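Local coordinates for protein dally-like, isoform A (Drosophila melanogaster, PDB 6XTZ) that serves as a cell-surface glypican that binds Wnt and Hedgehog proteins and shields the palmitoleate lipid of Wnt so that it can signal at a distance, at residues P8-R20 with M233-K245. The protein carries 5 engineered substitutions. Sequence-based numbering, arbitrary orientation.
With NAG (2-acetamido-2-deoxy-beta-D-glucopyranose), chain B.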
loop_
_atom_site.group_PDB
_atom_site.type_symbol
_atom_site.label_atom_id
_atom_site.label_comp_id
_atom_site.label_asym_id
_atom_site.label_seq_id
_atom_site.Cartn_x
_atom_site.Cartn_y
_atom_site.Cartn_z
ATOM N N PRO A 8 31.231 36.844 16.654
ATOM C CA PRO A 8 31.173 36.219 15.329
ATOM C C PRO A 8 31.592 37.181 14.228
ATOM O O PRO A 8 31.563 38.405 14.380
ATOM C CB PRO A 8 29.699 35.828 15.190
ATOM C CG PRO A 8 28.976 36.815 16.049
ATOM C CD PRO A 8 29.891 37.101 17.209
ATOM N N ASN A 9 31.976 36.599 13.094
ATOM C CA ASN A 9 32.407 37.355 11.918
ATOM C C ASN A 9 31.224 37.449 10.961
ATOM O O ASN A 9 30.969 36.532 10.175
ATOM C CB ASN A 9 33.612 36.693 11.260
ATOM C CG ASN A 9 34.219 37.545 10.165
ATOM O OD1 ASN A 9 33.872 38.714 10.007
ATOM N ND2 ASN A 9 35.135 36.962 9.403
ATOM N N CYS A 10 30.500 38.568 11.027
ATOM C CA CYS A 10 29.323 38.747 10.188
ATOM C C CYS A 10 29.681 39.007 8.734
ATOM O O CYS A 10 28.827 38.833 7.857
ATOM C CB CYS A 10 28.466 39.891 10.728
ATOM S SG CYS A 10 28.078 39.723 12.481
ATOM N N SER A 11 30.921 39.416 8.456
ATOM C CA SER A 11 31.319 39.684 7.080
ATOM C C SER A 11 31.478 38.398 6.278
ATOM O O SER A 11 31.344 38.416 5.049
ATOM C CB SER A 11 32.619 40.487 7.059
ATOM O OG SER A 11 33.036 40.744 5.731
ATOM N N ALA A 12 31.765 37.280 6.947
ATOM C CA ALA A 12 31.947 36.016 6.247
ATOM C C ALA A 12 30.633 35.390 5.800
ATOM O O ALA A 12 30.648 34.505 4.938
ATOM C CB ALA A 12 32.709 35.027 7.135
ATOM N N VAL A 13 29.504 35.832 6.354
ATOM C CA VAL A 13 28.206 35.234 6.076
ATOM C C VAL A 13 27.228 36.233 5.467
ATOM O O VAL A 13 26.034 35.946 5.381
ATOM C CB VAL A 13 27.606 34.597 7.345
ATOM C CG1 VAL A 13 28.438 33.404 7.782
ATOM C CG2 VAL A 13 27.517 35.629 8.460
ATOM N N THR A 14 27.710 37.403 5.039
ATOM C CA THR A 14 26.806 38.394 4.460
ATOM C C THR A 14 26.203 37.906 3.148
ATOM O O THR A 14 25.065 38.262 2.822
ATOM C CB THR A 14 27.535 39.725 4.254
ATOM O OG1 THR A 14 26.663 40.654 3.597
ATOM C CG2 THR A 14 28.790 39.535 3.415
ATOM N N HIS A 15 26.937 37.086 2.393
ATOM C CA HIS A 15 26.398 36.551 1.147
ATOM C C HIS A 15 25.362 35.466 1.405
ATOM O O HIS A 15 24.429 35.302 0.611
ATOM C CB HIS A 15 27.529 36.007 0.273
ATOM C CG HIS A 15 28.218 34.811 0.851
ATOM N ND1 HIS A 15 29.144 34.903 1.867
ATOM C CD2 HIS A 15 28.121 33.494 0.549
ATOM C CE1 HIS A 15 29.585 33.694 2.169
ATOM N NE2 HIS A 15 28.980 32.822 1.384
ATOM N N ILE A 16 25.510 34.718 2.502
ATOM C CA ILE A 16 24.554 33.665 2.826
ATOM C C ILE A 16 23.183 34.259 3.118
ATOM O O ILE A 16 22.156 33.737 2.667
ATOM C CB ILE A 16 25.072 32.824 4.007
ATOM C CG1 ILE A 16 26.400 32.155 3.648
ATOM C CG2 ILE A 16 24.046 31.782 4.413
ATOM C CD1 ILE A 16 26.987 31.328 4.772
ATOM N N PHE A 17 23.141 35.360 3.873
ATOM C CA PHE A 17 21.865 35.991 4.191
ATOM C C PHE A 17 21.207 36.567 2.943
ATOM O O PHE A 17 19.987 36.465 2.775
ATOM C CB PHE A 17 22.067 37.077 5.247
ATOM C CG PHE A 17 22.563 36.554 6.565
ATOM C CD1 PHE A 17 22.053 35.379 7.094
ATOM C CD2 PHE A 17 23.546 37.229 7.270
ATOM C CE1 PHE A 17 22.507 34.892 8.305
ATOM C CE2 PHE A 17 24.005 36.747 8.481
ATOM C CZ PHE A 17 23.486 35.575 8.997
ATOM N N GLN A 18 22.000 37.174 2.055
ATOM C CA GLN A 18 21.451 37.685 0.804
ATOM C C GLN A 18 20.936 36.559 -0.082
ATOM O O GLN A 18 19.951 36.743 -0.807
ATOM C CB GLN A 18 22.505 38.507 0.062
ATOM C CG GLN A 18 22.902 39.792 0.771
ATOM C CD GLN A 18 23.958 40.579 0.020
ATOM O OE1 GLN A 18 24.511 40.109 -0.974
ATOM N NE2 GLN A 18 24.243 41.786 0.493
ATOM N N ALA A 19 21.583 35.392 -0.039
ATOM C CA ALA A 19 21.092 34.240 -0.785
ATOM C C ALA A 19 19.793 33.696 -0.210
ATOM O O ALA A 19 19.047 33.020 -0.927
ATOM C CB ALA A 19 22.152 33.138 -0.813
ATOM N N ARG A 20 19.507 33.972 1.060
ATOM C CA ARG A 20 18.284 33.521 1.707
ATOM C C ARG A 20 17.146 34.524 1.581
ATOM O O ARG A 20 16.110 34.352 2.230
ATOM C CB ARG A 20 18.556 33.214 3.183
ATOM C CG ARG A 20 19.506 32.046 3.401
ATOM C CD ARG A 20 19.921 31.926 4.860
ATOM N NE ARG A 20 20.816 30.792 5.082
ATOM C CZ ARG A 20 21.385 30.509 6.249
ATOM N NH1 ARG A 20 21.158 31.280 7.304
ATOM N NH2 ARG A 20 22.186 29.458 6.361
ATOM N N MET A 233 19.186 24.098 13.055
ATOM C CA MET A 233 19.991 23.184 12.257
ATOM C C MET A 233 20.426 23.825 10.946
ATOM O O MET A 233 21.597 23.735 10.563
ATOM C CB MET A 233 19.207 21.894 11.994
ATOM C CG MET A 233 19.956 20.832 11.202
ATOM S SD MET A 233 19.740 20.969 9.418
ATOM C CE MET A 233 17.956 20.872 9.279
ATOM N N GLN A 234 19.502 24.487 10.250
ATOM C CA GLN A 234 19.754 24.891 8.872
ATOM C C GLN A 234 20.300 26.311 8.746
ATOM O O GLN A 234 21.131 26.573 7.867
ATOM C CB GLN A 234 18.468 24.754 8.049
ATOM C CG GLN A 234 18.618 25.124 6.578
ATOM C CD GLN A 234 17.348 24.906 5.778
ATOM O OE1 GLN A 234 16.394 24.294 6.259
ATOM N NE2 GLN A 234 17.331 25.409 4.550
ATOM N N HIS A 235 19.863 27.239 9.597
ATOM C CA HIS A 235 20.185 28.650 9.411
ATOM C C HIS A 235 21.037 29.265 10.512
ATOM O O HIS A 235 21.800 30.191 10.227
ATOM C CB HIS A 235 18.898 29.479 9.277
ATOM C CG HIS A 235 18.073 29.127 8.080
ATOM N ND1 HIS A 235 18.541 29.249 6.789
ATOM C CD2 HIS A 235 16.807 28.657 7.978
ATOM C CE1 HIS A 235 17.601 28.868 5.944
ATOM N NE2 HIS A 235 16.539 28.503 6.639
ATOM N N CYS A 236 20.931 28.791 11.755
ATOM C CA CYS A 236 21.596 29.468 12.865
ATOM C C CYS A 236 23.116 29.389 12.796
ATOM O O CYS A 236 23.784 30.123 13.533
ATOM C CB CYS A 236 21.111 28.899 14.197
ATOM S SG CYS A 236 19.401 29.325 14.587
ATOM N N GLY A 237 23.675 28.530 11.944
ATOM C CA GLY A 237 25.118 28.511 11.778
ATOM C C GLY A 237 25.656 29.823 11.241
ATOM O O GLY A 237 26.699 30.306 11.686
ATOM N N ALA A 238 24.943 30.424 10.285
ATOM C CA ALA A 238 25.379 31.701 9.734
ATOM C C ALA A 238 25.246 32.827 10.750
ATOM O O ALA A 238 25.970 33.826 10.666
ATOM C CB ALA A 238 24.584 32.030 8.471
ATOM N N CYS A 239 24.331 32.691 11.713
ATOM C CA CYS A 239 24.188 33.713 12.742
ATOM C C CYS A 239 25.406 33.794 13.655
ATOM O O CYS A 239 25.605 34.823 14.309
ATOM C CB CYS A 239 22.926 33.459 13.569
ATOM S SG CYS A 239 21.395 33.507 12.604
ATOM N N LYS A 240 26.219 32.741 13.715
ATOM C CA LYS A 240 27.477 32.766 14.447
ATOM C C LYS A 240 28.677 33.025 13.544
ATOM O O LYS A 240 29.815 32.797 13.965
ATOM C CB LYS A 240 27.679 31.455 15.209
ATOM C CG LYS A 240 26.814 31.307 16.452
ATOM C CD LYS A 240 27.262 30.118 17.283
ATOM C CE LYS A 240 26.522 30.067 18.604
ATOM N NZ LYS A 240 27.025 28.983 19.492
ATOM N N GLY A 241 28.451 33.497 12.321
ATOM C CA GLY A 241 29.540 33.745 11.403
ATOM C C GLY A 241 30.078 32.521 10.702
ATOM O O GLY A 241 31.064 32.633 9.963
ATOM N N TYR A 242 29.465 31.357 10.901
ATOM C CA TYR A 242 29.919 30.122 10.280
ATOM C C TYR A 242 29.294 29.959 8.902
ATOM O O TYR A 242 28.128 30.300 8.689
ATOM C CB TYR A 242 29.567 28.919 11.156
ATOM C CG TYR A 242 30.190 28.949 12.534
ATOM C CD1 TYR A 242 31.475 29.437 12.728
ATOM C CD2 TYR A 242 29.490 28.487 13.641
ATOM C CE1 TYR A 242 32.047 29.461 13.988
ATOM C CE2 TYR A 242 30.054 28.508 14.904
ATOM C CZ TYR A 242 31.331 28.996 15.072
ATOM O OH TYR A 242 31.892 29.018 16.328
ATOM N N THR A 243 30.080 29.428 7.964
ATOM C CA THR A 243 29.610 29.182 6.609
ATOM C C THR A 243 29.424 27.706 6.294
ATOM O O THR A 243 28.910 27.382 5.217
ATOM C CB THR A 243 30.583 29.792 5.588
ATOM O OG1 THR A 243 31.865 29.163 5.714
ATOM C CG2 THR A 243 30.735 31.287 5.826
ATOM N N GLU A 244 29.817 26.808 7.193
ATOM C CA GLU A 244 29.753 25.382 6.912
ATOM C C GLU A 244 28.312 24.885 6.903
ATOM O O GLU A 244 27.428 25.444 7.559
ATOM C CB GLU A 244 30.564 24.592 7.942
ATOM C CG GLU A 244 32.073 24.746 7.815
ATOM C CD GLU A 244 32.595 26.025 8.442
ATOM O OE1 GLU A 244 33.810 26.290 8.322
ATOM O OE2 GLU A 244 31.797 26.765 9.055
ATOM N N LYS A 245 28.085 23.816 6.142
ATOM C CA LYS A 245 26.786 23.174 6.098
ATOM C C LYS A 245 26.535 22.394 7.389
ATOM O O LYS A 245 27.474 22.053 8.112
ATOM C CB LYS A 245 26.701 22.241 4.891
ATOM C CG LYS A 245 26.604 22.953 3.552
ATOM C CD LYS A 245 25.354 23.817 3.478
ATOM C CE LYS A 245 25.064 24.254 2.049
ATOM N NZ LYS A 245 26.198 25.009 1.449
HETATM C C1 NAG B . 35.781 37.684 8.336
HETATM C C2 NAG B . 37.273 37.361 8.276
HETATM C C3 NAG B . 37.939 38.156 7.158
HETATM C C4 NAG B . 37.216 37.925 5.839
HETATM C C5 NAG B . 35.726 38.219 5.993
HETATM C C6 NAG B . 34.927 37.894 4.752
HETATM C C7 NAG B . 38.585 36.700 10.242
HETATM C C8 NAG B . 39.187 37.151 11.538
HETATM N N2 NAG B . 37.918 37.630 9.550
HETATM O O3 NAG B . 39.302 37.764 7.042
HETATM O O4 NAG B . 37.761 38.768 4.830
HETATM O O5 NAG B . 35.179 37.426 7.058
HETATM O O6 NAG B . 35.493 36.802 4.040
HETATM O O7 NAG B . 38.697 35.546 9.838
HETATM O O HOH W 1 23.508 28.584 8.362
#
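Asn9 and Gly241 bring the two backbones closest, 4.6 Å between their CA atoms, with Asn9 O 3.4 Å from Gly241 CA. Gly241, at positive phi (80°), is the C-prime residue of a Schellman motif ending the short, weakly bonded helix at about 236-239: Tyr242 N bonds to Gly237 O and Gly241 N to Ala238 O. Its bare CA leaves room for the Asn9 backbone, while Pro8 lays CB against Lys240 O. Val13, the N-cap residue of helix 14-19, straddles this turn with its two methyls, CG1 meeting Tyr242 O at 3.2 Å and CG2 reaching Ala238 O. Ala238 CB then fits among Val13, Ile16 and Phe17, nearest the ring carbon Phe17 CE1 at 3.5 Å.

The pairing lies at one end of the elongated, all-helical glypican core, where disulfides Cys10-Cys48, Cys40-Cys236 and Cys49-Cys239 tie both segments to the chain leading into helix 51-110. Asn9 turns its amide outward from the contact, and ND2 carries the N-linked NAG.

Just after helix 14-19, Arg20, extended from CG to NE, runs antiparallel alongside the His235 side chain. The ring edge at His235 ND1 stands 3.1 Å over the guanidinium centre, the planes 74° apart, while Ile16 CG2 covers the opposite face. Arg20 NH1 donates to His235 O (3.2 Å, 158°), in the carbonyl plane on a lone pair. The single N-H of Ala238 is bifurcated between that oxygen and a water, which also accepts from Arg20 NH2 and donates to Gln234 O.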